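AHL synthase (Burkholderia glumae, PDB 3P2H) probably catalyses the formation of N-acyl-homoserine lactone quorum-sensing signals from a fatty acyl group on acyl carrier protein and S-adenosyl-L-methionine, releasing S-methyl-5'-thioadenosine. Local coordinates at residues A[76-79]-A[80-84]; A[90-94]-A[95-99]; A[129-133]-A[134-138]. The protein carries 3 engineered substitutions. All blocks are in the same frame, centred on the assembly; numbering follows the deposited sequence.

In the fold
Along the chain the three contacts follow in series; each folds a single run of residues on itself, and none encloses or crosses another. Contact 1 (76-84) forms the short helix 78-81, which follows strand 64-72 and borders the methylthioadenosine. Contact 2 (90-99) is the turn that leads into strand 97-105, and it touches contact 1 through Tyr-77 OH to Pro-92 O and through Leu-79 N to Glu-99 OE2. Contact 3 (129-138) ends helix 120-133 and delivers the chain to strand 138-144, which runs parallel to strand 97-105. There Arg-137 and Gln-138 bond to His-96 of contact 2, while contact 1 stays about 10 Å away at the nearest atoms.

Contact 1. Residues A[76-79]-A[80-84]; sequences PYLL and QEVFP. With MTA (5'-deoxy-5'-methylthioadenosine), chain B.
Tyr-77 and Gln-80 open the short helix 78-81 by gripping each other twice. Tyr-77, at the N-cap position, offers its backbone N to the side-chain OE1 of Gln-80 at 3.3 Å, the donor standing above the amide's carbonyl plane. The phenol is the second grip: Gln-80 CB sits over the centre of the ring, 3.4 Å from the Tyr-77 centroid, in a CH-pi contact. Gln-80 CG lies anti to the backbone N (chi1 172°), which carries the extended chain across the ring and back to Tyr-77 N. Glutamine suits the place, having methylenes for the ring and a carbonyl for the N-H.

The first-turn acceptors are also used. Tyr-77 O takes Glu-81 N in a nearly straight bond of 3.0 Å, and Leu-78 O takes Val-82 N at 2.8 Å. Phe-83 N makes weak bonds to Leu-78 O and Leu-79 O, and Pro-84 N, near Leu-79 O, has no hydrogen to give. Glu-99 takes the first N-H groups of the helix, Leu-79 N on OE2 and, weakly, Leu-78 N on OE1; the side-chain oxygens Tyr-77 OH and Glu-81 OE2 bond to Pro-92 O and Tyr-47 OH.

The apolar side faces the methylthioadenosine. Leu-78 CD1 presses on Val-82 CG2 at 3.4 Å, tighter than usual, and both residues reach the adenine: Val-82 CG1 is 3.7 Å from MTA C2. Phe-83 brings its ring edge to the ribose, with CE2 3.4 Å from MTA O4', while Val-82 CG1 covers one ring face.

The chemistry divides the labour: backbone and amide bonds fix the turn, whereas Leu-78, Val-82 and Phe-83 give the nucleoside a chiefly apolar wall, leaving polar recognition to residues such as Asp-45 and Gln-46.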
# COMPACT_ATOMS: atom_id res chain seq x y z
N PRO A 76 -0.44 13.47 7.93
CA PRO A 76 -1.76 12.83 7.94
C PRO A 76 -1.84 11.54 7.13
O PRO A 76 -1.34 11.48 6.01
CB PRO A 76 -2.67 13.92 7.38
CG PRO A 76 -2.00 15.18 7.86
CD PRO A 76 -0.55 14.89 7.57
N TYR A 77 -2.47 10.51 7.70
CA TYR A 77 -2.65 9.25 7.00
C TYR A 77 -3.98 8.54 7.32
O TYR A 77 -4.63 8.83 8.32
CB TYR A 77 -1.45 8.31 7.19
CG TYR A 77 -1.14 7.83 8.59
CD1 TYR A 77 -0.48 8.65 9.51
CD2 TYR A 77 -1.40 6.51 8.96
CE1 TYR A 77 -0.08 8.15 10.77
CE2 TYR A 77 -1.01 6.01 10.20
CZ TYR A 77 -0.35 6.83 11.10
OH TYR A 77 0.07 6.30 12.29
N LEU A 78 -4.38 7.63 6.44
CA LEU A 78 -5.66 6.91 6.53
C LEU A 78 -6.01 6.19 7.83
O LEU A 78 -7.05 6.46 8.43
CB LEU A 78 -5.76 5.94 5.34
CG LEU A 78 -7.10 5.25 5.06
CD1 LEU A 78 -8.22 6.28 5.03
CD2 LEU A 78 -7.02 4.51 3.73
N LEU A 79 -5.16 5.27 8.27
CA LEU A 79 -5.42 4.53 9.50
C LEU A 79 -5.54 5.49 10.68
O LEU A 79 -6.42 5.35 11.54
CB LEU A 79 -4.28 3.53 9.74
CG LEU A 79 -4.29 2.65 10.99
CD1 LEU A 79 -5.60 1.86 11.08
CD2 LEU A 79 -3.10 1.70 10.94
N GLN A 80 -4.66 6.48 10.71
CA GLN A 80 -4.63 7.47 11.78
C GLN A 80 -5.90 8.29 11.92
O GLN A 80 -6.49 8.34 13.00
CB GLN A 80 -3.46 8.41 11.54
CG GLN A 80 -3.40 9.62 12.46
CD GLN A 80 -2.38 10.63 11.99
OE1 GLN A 80 -2.50 11.19 10.90
NE2 GLN A 80 -1.37 10.88 12.81
N GLU A 81 -6.32 8.91 10.82
CA GLU A 81 -7.50 9.77 10.82
C GLU A 81 -8.85 9.11 10.61
O GLU A 81 -9.83 9.50 11.24
CB GLU A 81 -7.31 10.87 9.77
CG GLU A 81 -6.16 11.81 10.10
CD GLU A 81 -6.02 12.95 9.12
OE1 GLU A 81 -5.42 13.97 9.51
OE2 GLU A 81 -6.49 12.84 7.96
N VAL A 82 -8.91 8.11 9.74
CA VAL A 82 -10.16 7.44 9.43
C VAL A 82 -10.47 6.19 10.26
O VAL A 82 -11.59 6.03 10.76
CB VAL A 82 -10.21 7.07 7.93
CG1 VAL A 82 -11.53 6.37 7.59
CG2 VAL A 82 -10.06 8.33 7.10
N PHE A 83 -9.49 5.30 10.43
CA PHE A 83 -9.71 4.08 11.19
C PHE A 83 -8.83 3.89 12.42
O PHE A 83 -8.29 2.81 12.65
CB PHE A 83 -9.54 2.88 10.25
CG PHE A 83 -10.48 2.87 9.09
CD1 PHE A 83 -11.85 2.76 9.29
CD2 PHE A 83 -10.00 2.97 7.79
CE1 PHE A 83 -12.74 2.74 8.21
CE2 PHE A 83 -10.88 2.96 6.70
CZ PHE A 83 -12.25 2.84 6.92
N PRO A 84 -8.71 4.93 13.26
CA PRO A 84 -7.87 4.80 14.46
C PRO A 84 -8.34 3.75 15.46
O PRO A 84 -7.54 3.21 16.23
CB PRO A 84 -7.91 6.21 15.05
CG PRO A 84 -9.29 6.68 14.69
CD PRO A 84 -9.41 6.23 13.25
CS MTA B . -9.12 0.19 3.71
S5' MTA B . -10.52 -0.76 4.39
C5' MTA B . -11.78 -0.46 3.11
C4' MTA B . -12.74 0.66 3.50
O4' MTA B . -11.96 1.88 3.63
C2' MTA B . -13.42 2.29 1.85
O2' MTA B . -14.53 3.00 1.28
C3' MTA B . -13.76 0.85 2.37
O3' MTA B . -15.08 0.85 2.93
C1' MTA B . -12.79 2.95 3.09
N9 MTA B . -11.93 4.09 2.75
C8 MTA B . -10.81 4.08 1.95
N7 MTA B . -10.28 5.27 1.86
C5 MTA B . -11.03 6.13 2.60
C6 MTA B . -10.97 7.53 2.90
N6 MTA B . -9.95 8.31 2.36
N1 MTA B . -11.92 8.09 3.71
C2 MTA B . -12.93 7.34 4.25
N3 MTA B . -13.00 6.00 3.98
C4 MTA B . -12.10 5.37 3.18

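Contact 2. Residues A[90-94]-A[95-99]; sequences EAPRS and AHVWE
Ser-94 and Val-97 are the ends of a type I beta turn, through which the chain enters strand 97-105 of the central sheet. The turn closes with Val-97 N bonded to Ser-94 O at 3.2 Å, the N-H well aimed at 164°.

The serine side chain follows the bend. With OG anti to its own backbone N (chi1 161°), the hydroxyl lies beside the carbonyl carbon and swings forward over the turn, where it accepts the N-H of His-96 at 2.8 Å. This is an ST turn bond laid over the beta turn, so the side chain and the backbone carbonyl of one residue hold two successive N-H groups. Serine fits well because its oxygen is only one carbon from the backbone and can bend back to it.

His-96 has its CG anti to the carbonyl carbon and beside the backbone N (chi1 -63°), leaving CB 3.4 Å from Ser-94 OG and the ring oblique to the hydroxyl. The ring's ND1 has a weak bond to Gly-135 O, while the backbone of His-96 pairs with Arg-137 and Gln-138. Ala-95 stands at the exposed corner, its CB pointing away from the residues before it.

On the inner side, Pro-92 and Val-97 each start their side chain toward the other part of the bend, and a compact ring meets a branched valine. Val-97 also packs on Gln-138 and Ile-140 of the neighbouring parallel strand. Before the turn, Thr-73 OG1 bonds to Ser-94 N and to Val-97 O, linking both ends of the bend to the chain after strand 64-72. The apolar touch itself is light: Pro-92 CG rests 4.2 Å from Val-97 CG1.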
# COMPACT_ATOMS: atom_id res chain seq x y z
N GLU A 90 -2.36 3.82 20.19
CA GLU A 90 -2.52 5.06 19.43
C GLU A 90 -1.69 5.01 18.14
O GLU A 90 -0.63 4.38 18.10
CB GLU A 90 -2.08 6.25 20.29
CG GLU A 90 -2.07 7.58 19.54
CD GLU A 90 -1.75 8.75 20.45
OE1 GLU A 90 -0.83 8.62 21.28
OE2 GLU A 90 -2.43 9.80 20.32
N ALA A 91 -2.18 5.67 17.10
CA ALA A 91 -1.51 5.69 15.80
C ALA A 91 -0.14 6.35 15.90
O ALA A 91 -0.00 7.45 16.42
CB ALA A 91 -2.36 6.42 14.77
N PRO A 92 0.89 5.68 15.38
CA PRO A 92 2.26 6.20 15.41
C PRO A 92 2.53 7.40 14.51
O PRO A 92 1.92 7.57 13.45
CB PRO A 92 3.09 4.99 15.01
CG PRO A 92 2.19 4.31 14.01
CD PRO A 92 0.85 4.37 14.70
N ARG A 93 3.44 8.26 14.97
CA ARG A 93 3.89 9.42 14.22
C ARG A 93 5.39 9.30 14.40
O ARG A 93 5.96 9.78 15.38
CB ARG A 93 3.38 10.73 14.82
CG ARG A 93 1.89 10.97 14.60
CD ARG A 93 1.51 12.43 14.87
NE ARG A 93 2.07 13.33 13.85
CZ ARG A 93 2.95 14.29 14.10
NH1 ARG A 93 3.39 14.49 15.34
NH2 ARG A 93 3.39 15.06 13.12
N SER A 94 6.03 8.63 13.45
CA SER A 94 7.46 8.39 13.52
C SER A 94 8.12 8.39 12.15
O SER A 94 7.51 7.99 11.16
CB SER A 94 7.71 7.04 14.22
OG SER A 94 9.00 6.53 13.95
N ALA A 95 9.36 8.84 12.10
CA ALA A 95 10.10 8.85 10.85
C ALA A 95 10.41 7.40 10.47
O ALA A 95 10.69 7.11 9.31
CB ALA A 95 11.38 9.64 11.01
N HIS A 96 10.34 6.50 11.44
CA HIS A 96 10.63 5.09 11.18
C HIS A 96 9.44 4.27 10.73
O HIS A 96 9.57 3.08 10.49
CB HIS A 96 11.25 4.43 12.42
CG HIS A 96 12.56 5.01 12.83
ND1 HIS A 96 13.41 5.63 11.94
CD2 HIS A 96 13.20 5.01 14.03
CE1 HIS A 96 14.51 6.00 12.58
NE2 HIS A 96 14.41 5.64 13.84
N VAL A 97 8.27 4.91 10.63
CA VAL A 97 7.06 4.20 10.21
C VAL A 97 6.35 4.92 9.06
O VAL A 97 6.09 6.12 9.12
CB VAL A 97 6.05 4.05 11.37
CG1 VAL A 97 4.82 3.29 10.89
CG2 VAL A 97 6.69 3.31 12.53
N TRP A 98 6.03 4.16 8.01
CA TRP A 98 5.32 4.68 6.85
C TRP A 98 4.06 3.84 6.67
O TRP A 98 4.05 2.66 7.03
CB TRP A 98 6.19 4.56 5.58
CG TRP A 98 7.14 5.71 5.37
CD1 TRP A 98 8.13 6.11 6.21
CD2 TRP A 98 7.17 6.60 4.25
NE1 TRP A 98 8.78 7.21 5.69
CE2 TRP A 98 8.21 7.53 4.49
CE3 TRP A 98 6.42 6.71 3.08
CZ2 TRP A 98 8.51 8.56 3.59
CZ3 TRP A 98 6.72 7.74 2.18
CH2 TRP A 98 7.76 8.64 2.44
N GLU A 99 3.01 4.43 6.13
CA GLU A 99 1.77 3.71 5.92
C GLU A 99 1.61 3.23 4.48
O GLU A 99 1.80 4.00 3.54
CB GLU A 99 0.54 4.56 6.26
CG GLU A 99 -0.76 3.82 5.97
CD GLU A 99 -1.97 4.73 5.92
OE1 GLU A 99 -1.96 5.68 5.13
OE2 GLU A 99 -2.94 4.47 6.67

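Contact 3. Residues A[129-133]-A[134-138]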
# COMPACT_ATOMS: atom_id res chain seq x y z
N GLU A 129 11.32 -1.57 -0.38
CA GLU A 129 12.59 -1.00 -0.80
C GLU A 129 12.55 0.53 -0.73
O GLU A 129 13.42 1.16 -0.13
CB GLU A 129 12.89 -1.44 -2.23
CG GLU A 129 14.31 -1.22 -2.69
CD GLU A 129 14.56 -1.86 -4.03
OE1 GLU A 129 15.63 -2.49 -4.19
OE2 GLU A 129 13.70 -1.73 -4.93
N CYS A 130 11.52 1.11 -1.34
CA CYS A 130 11.36 2.55 -1.34
C CYS A 130 11.27 3.12 0.08
O CYS A 130 12.02 4.02 0.45
CB CYS A 130 10.11 2.94 -2.12
SG CYS A 130 9.70 4.70 -1.98
N ALA A 131 10.35 2.58 0.87
CA ALA A 131 10.15 3.04 2.24
C ALA A 131 11.43 2.95 3.06
O ALA A 131 11.75 3.85 3.84
CB ALA A 131 9.04 2.23 2.91
N ALA A 132 12.15 1.85 2.90
CA ALA A 132 13.39 1.64 3.63
C ALA A 132 14.41 2.72 3.27
O ALA A 132 15.03 3.31 4.16
CB ALA A 132 13.95 0.25 3.33
N ARG A 133 14.57 2.97 1.98
CA ARG A 133 15.51 3.99 1.51
C ARG A 133 15.15 5.37 2.04
O ARG A 133 16.00 6.26 2.07
CB ARG A 133 15.55 4.01 -0.02
CG ARG A 133 16.14 2.75 -0.62
CD ARG A 133 16.11 2.76 -2.13
NE ARG A 133 16.72 1.56 -2.69
CZ ARG A 133 16.73 1.25 -3.99
NH1 ARG A 133 16.14 2.05 -4.88
NH2 ARG A 133 17.33 0.14 -4.40
N ARG A 134 13.91 5.54 2.46
CA ARG A 134 13.43 6.81 2.99
C ARG A 134 13.54 6.82 4.51
O ARG A 134 13.05 7.75 5.17
CB ARG A 134 11.98 7.04 2.57
CG ARG A 134 11.80 7.22 1.07
CD ARG A 134 12.54 8.45 0.60
NE ARG A 134 11.80 9.67 0.92
CZ ARG A 134 10.91 10.23 0.12
NH1 ARG A 134 10.65 9.68 -1.06
NH2 ARG A 134 10.27 11.34 0.49
N GLY A 135 14.16 5.79 5.07
CA GLY A 135 14.34 5.71 6.51
C GLY A 135 13.33 4.92 7.31
O GLY A 135 13.43 4.87 8.54
N ALA A 136 12.36 4.30 6.65
CA ALA A 136 11.35 3.53 7.37
C ALA A 136 11.90 2.19 7.87
O ALA A 136 12.68 1.53 7.17
CB ALA A 136 10.15 3.28 6.48
N ARG A 137 11.50 1.82 9.08
CA ARG A 137 11.92 0.55 9.68
C ARG A 137 10.71 -0.37 9.78
O ARG A 137 10.85 -1.57 10.05
CB ARG A 137 12.54 0.80 11.05
CG ARG A 137 13.87 1.54 10.95
CD ARG A 137 14.42 1.98 12.30
NE ARG A 137 15.75 2.58 12.14
CZ ARG A 137 16.51 3.00 13.14
NH1 ARG A 137 16.08 2.90 14.39
NH2 ARG A 137 17.71 3.50 12.90
N GLN A 138 9.53 0.19 9.56
CA GLN A 138 8.28 -0.56 9.60
C GLN A 138 7.22 0.08 8.70
O GLN A 138 7.25 1.28 8.43
CB GLN A 138 7.70 -0.60 11.01
CG GLN A 138 8.43 -1.45 12.02
CD GLN A 138 7.79 -1.33 13.39
OE1 GLN A 138 7.75 -0.25 13.97
NE2 GLN A 138 7.28 -2.43 13.90
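The positive phi of Gly-135 (96°) turns the chain back over the last turn of helix 120-133, bringing Ala-136 against Ala-131. Just before it, Arg-134 has already left helical angles. Its chi1 (-65°) sets CG anti to the carbonyl carbon and beside the backbone N, which puts Arg-134 CG 3.3 Å from Cys-130 O. Bends at chi2 and chi3, further out, turn the guanidinium away to a salt bridge between NH1 and Glu-7 OE2.

Two backbone bonds secure the reversal. Ala-136 N reaches back to Ala-131 O at 2.9 Å. Inside this larger loop, Gly-135 N binds Ala-132 O at 2.8 Å. Arg-134 N, caught between Cys-130 O and Ala-131 O, makes only a weak bond to each. Carbonyls at the end of the helix thus find donors in the residues that leave it.

The apolar contact of the turn is a single pair of methyls. Ala-136 CB stands 3.1 Å from Ala-131 O and meets Ala-131 CB at 3.9 Å; side chains this short let the helix end and the departing loop come this near. Ala-136 also packs against Trp-98 of strand 97-105. Glycine suits position 135 because, at these angles, a side-chain carbon would collide with the carbonyl oxygen of Arg-134.

On the exposed flank, the extended Arg-133 runs back along the helix, and its NH2 lies 3.1 Å from Glu-129 OE1. The oxygen is well out of the guanidinium plane, making this an attraction of charges rather than an aimed hydrogen bond. The whole is a Schellman motif with Gly-135 as its C-prime residue, joining helix 120-133 to the central strand 138-144.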